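PDB 3HUR: alanine racemase from Oenococcus oeni PSU-1, which belongs to the alanine racemase family, whose chains join an N-terminal TIM-barrel domain to a C-terminal domain rich in beta strands. Local coordinates for residues D259-K264 / G281-L286. Numbering follows the deposited sequence.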
loop_
_atom_site.group_PDB
_atom_site.type_symbol
_atom_site.label_atom_id
_atom_site.label_comp_id
_atom_site.label_asym_id
_atom_site.label_seq_id
_atom_site.Cartn_x
_atom_site.Cartn_y
_atom_site.Cartn_z
ATOM N N ASP A 259 -15.133 -23.106 -8.499
ATOM C CA ASP A 259 -15.164 -23.691 -9.827
ATOM C C ASP A 259 -14.167 -24.857 -9.910
ATOM O O ASP A 259 -13.038 -24.757 -9.424
ATOM C CB ASP A 259 -14.824 -22.607 -10.853
ATOM C CG ASP A 259 -15.148 -23.012 -12.310
ATOM O OD1 ASP A 259 -16.107 -23.787 -12.509
ATOM O OD2 ASP A 259 -14.444 -22.513 -13.247
ATOM N N VAL A 260 -14.603 -25.963 -10.513
ATOM C CA VAL A 260 -13.724 -27.104 -10.851
ATOM C C VAL A 260 -13.760 -27.396 -12.363
ATOM O O VAL A 260 -14.835 -27.513 -12.954
ATOM C CB VAL A 260 -14.134 -28.389 -10.137
ATOM C CG1 VAL A 260 -13.015 -29.415 -10.248
ATOM C CG2 VAL A 260 -14.455 -28.110 -8.682
ATOM N N ARG A 261 -12.570 -27.482 -12.960
ATOM C CA ARG A 261 -12.381 -27.736 -14.380
ATOM C C ARG A 261 -11.444 -28.946 -14.568
ATOM O O ARG A 261 -10.378 -29.015 -13.944
ATOM C CB ARG A 261 -11.720 -26.523 -15.030
ATOM C CG ARG A 261 -12.612 -25.254 -15.222
ATOM C CD ARG A 261 -11.780 -24.111 -15.820
ATOM N NE ARG A 261 -10.718 -23.727 -14.896
ATOM C CZ ARG A 261 -9.571 -23.109 -15.205
ATOM N NH1 ARG A 261 -9.250 -22.772 -16.454
ATOM N NH2 ARG A 261 -8.705 -22.836 -14.221
ATOM N N PHE A 262 -11.839 -29.889 -15.427
ATOM C CA PHE A 262 -10.911 -30.909 -15.949
ATOM C C PHE A 262 -10.033 -30.199 -16.966
ATOM O O PHE A 262 -10.528 -29.722 -17.967
ATOM C CB PHE A 262 -11.699 -32.054 -16.616
ATOM C CG PHE A 262 -10.902 -33.327 -16.851
ATOM C CD1 PHE A 262 -11.325 -34.534 -16.289
ATOM C CD2 PHE A 262 -9.760 -33.331 -17.662
ATOM C CE1 PHE A 262 -10.616 -35.726 -16.510
ATOM C CE2 PHE A 262 -9.036 -34.514 -17.886
ATOM C CZ PHE A 262 -9.467 -35.716 -17.308
ATOM N N VAL A 263 -8.747 -30.102 -16.678
ATOM C CA VAL A 263 -7.776 -29.512 -17.570
ATOM C C VAL A 263 -6.794 -30.604 -17.981
ATOM O O VAL A 263 -6.304 -31.354 -17.122
ATOM C CB VAL A 263 -6.981 -28.433 -16.856
ATOM C CG1 VAL A 263 -5.827 -27.940 -17.752
ATOM C CG2 VAL A 263 -7.899 -27.303 -16.418
ATOM N N LYS A 264 -6.478 -30.684 -19.274
ATOM C CA LYS A 264 -5.777 -31.862 -19.814
ATOM C C LYS A 264 -4.257 -31.656 -19.875
ATOM O O LYS A 264 -3.773 -30.537 -20.016
ATOM C CB LYS A 264 -6.362 -32.275 -21.181
ATOM N N GLY A 281 -6.127 -34.153 -15.068
ATOM C CA GLY A 281 -6.642 -34.009 -13.692
ATOM C C GLY A 281 -7.351 -32.687 -13.388
ATOM O O GLY A 281 -7.269 -31.716 -14.138
ATOM N N TYR A 282 -8.024 -32.641 -12.250
ATOM C CA TYR A 282 -8.877 -31.518 -11.916
ATOM C C TYR A 282 -8.158 -30.320 -11.281
ATOM O O TYR A 282 -7.183 -30.478 -10.520
ATOM C CB TYR A 282 -9.973 -31.997 -10.988
ATOM C CG TYR A 282 -10.948 -32.908 -11.666
ATOM C CD1 TYR A 282 -12.144 -32.408 -12.176
ATOM C CD2 TYR A 282 -10.686 -34.287 -11.793
ATOM C CE1 TYR A 282 -13.059 -33.232 -12.796
ATOM C CE2 TYR A 282 -11.609 -35.135 -12.429
ATOM C CZ TYR A 282 -12.790 -34.593 -12.924
ATOM O OH TYR A 282 -13.721 -35.382 -13.557
ATOM N N VAL A 283 -8.668 -29.127 -11.610
ATOM C CA VAL A 283 -8.200 -27.860 -11.047
ATOM C C VAL A 283 -9.326 -26.989 -10.493
ATOM O O VAL A 283 -10.309 -26.700 -11.186
ATOM C CB VAL A 283 -7.524 -27.026 -12.065
ATOM C CG1 VAL A 283 -7.240 -25.630 -11.468
ATOM C CG2 VAL A 283 -6.258 -27.722 -12.504
ATOM N N ALA A 284 -9.151 -26.578 -9.235
ATOM C CA ALA A 284 -10.122 -25.735 -8.531
ATOM C C ALA A 284 -9.683 -24.262 -8.573
ATOM O O ALA A 284 -8.482 -23.937 -8.460
ATOM C CB ALA A 284 -10.297 -26.222 -7.111
ATOM N N THR A 285 -10.663 -23.404 -8.794
ATOM C CA THR A 285 -10.540 -21.941 -8.670
ATOM C C THR A 285 -11.135 -21.467 -7.321
ATOM O O THR A 285 -12.306 -21.755 -7.009
ATOM C CB THR A 285 -11.375 -21.254 -9.736
ATOM O OG1 THR A 285 -10.962 -21.736 -10.994
ATOM C CG2 THR A 285 -11.252 -19.714 -9.690
ATOM N N LEU A 286 -10.343 -20.734 -6.551
ATOM C CA LEU A 286 -10.749 -20.298 -5.223
ATOM C C LEU A 286 -10.980 -18.799 -5.315
ATOM O O LEU A 286 -10.239 -18.101 -5.995
ATOM C CB LEU A 286 -9.655 -20.630 -4.183
ATOM C CG LEU A 286 -9.103 -22.059 -4.189
ATOM C CD1 LEU A 286 -8.072 -22.229 -3.102
ATOM C CD2 LEU A 286 -10.174 -23.136 -4.044
HETATM O O HOH W 1 -10.819 -24.249 -12.032
#
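Arg261 and Val283 form a hydrogen-bonded antiparallel pair: Arg261 N reaches Val283 O at 3.0 Å and Val283 N reaches Arg261 O at 2.9 Å, both nearly straight. At the next hydrogen-bonded pair, two residues along, Thr285 N donates to Asp259 O (2.8 Å, 169° at the hydrogen), while the return bond from Asp259 N is weak. Side chains alternate accordingly. On the face bearing Val260, Phe262, Tyr282 and Ala284, the edge of Phe262 meets the face of Tyr282 in a T-shaped stack, with centroids 5.1 Å apart and planes at 65°. Tyr282 CD1 also touches Val260 CG1 (3.7 Å), a branch set anti to its backbone N (chi1 -166°). On the other face, the chain of Arg261, bent at chi3, presents NE to a water that lies in the guanidinium plane at its edge and accepts from NE at 2.9 Å. The same water donates to Val283 O (2.6 Å) and hydrogen-bonds Thr285 OG1, bridging both strands. Thr285 OG1 also hydrogen-bonds Tyr271 OH of a neighbouring subunit, whose ring makes a cation-pi contact with Arg261. Met322 packs against Arg261, Val283 and Thr285, and strand 281-286 lies between strands 251-263 and 321-324 in the mixed sheet that strand 10-15 also joins.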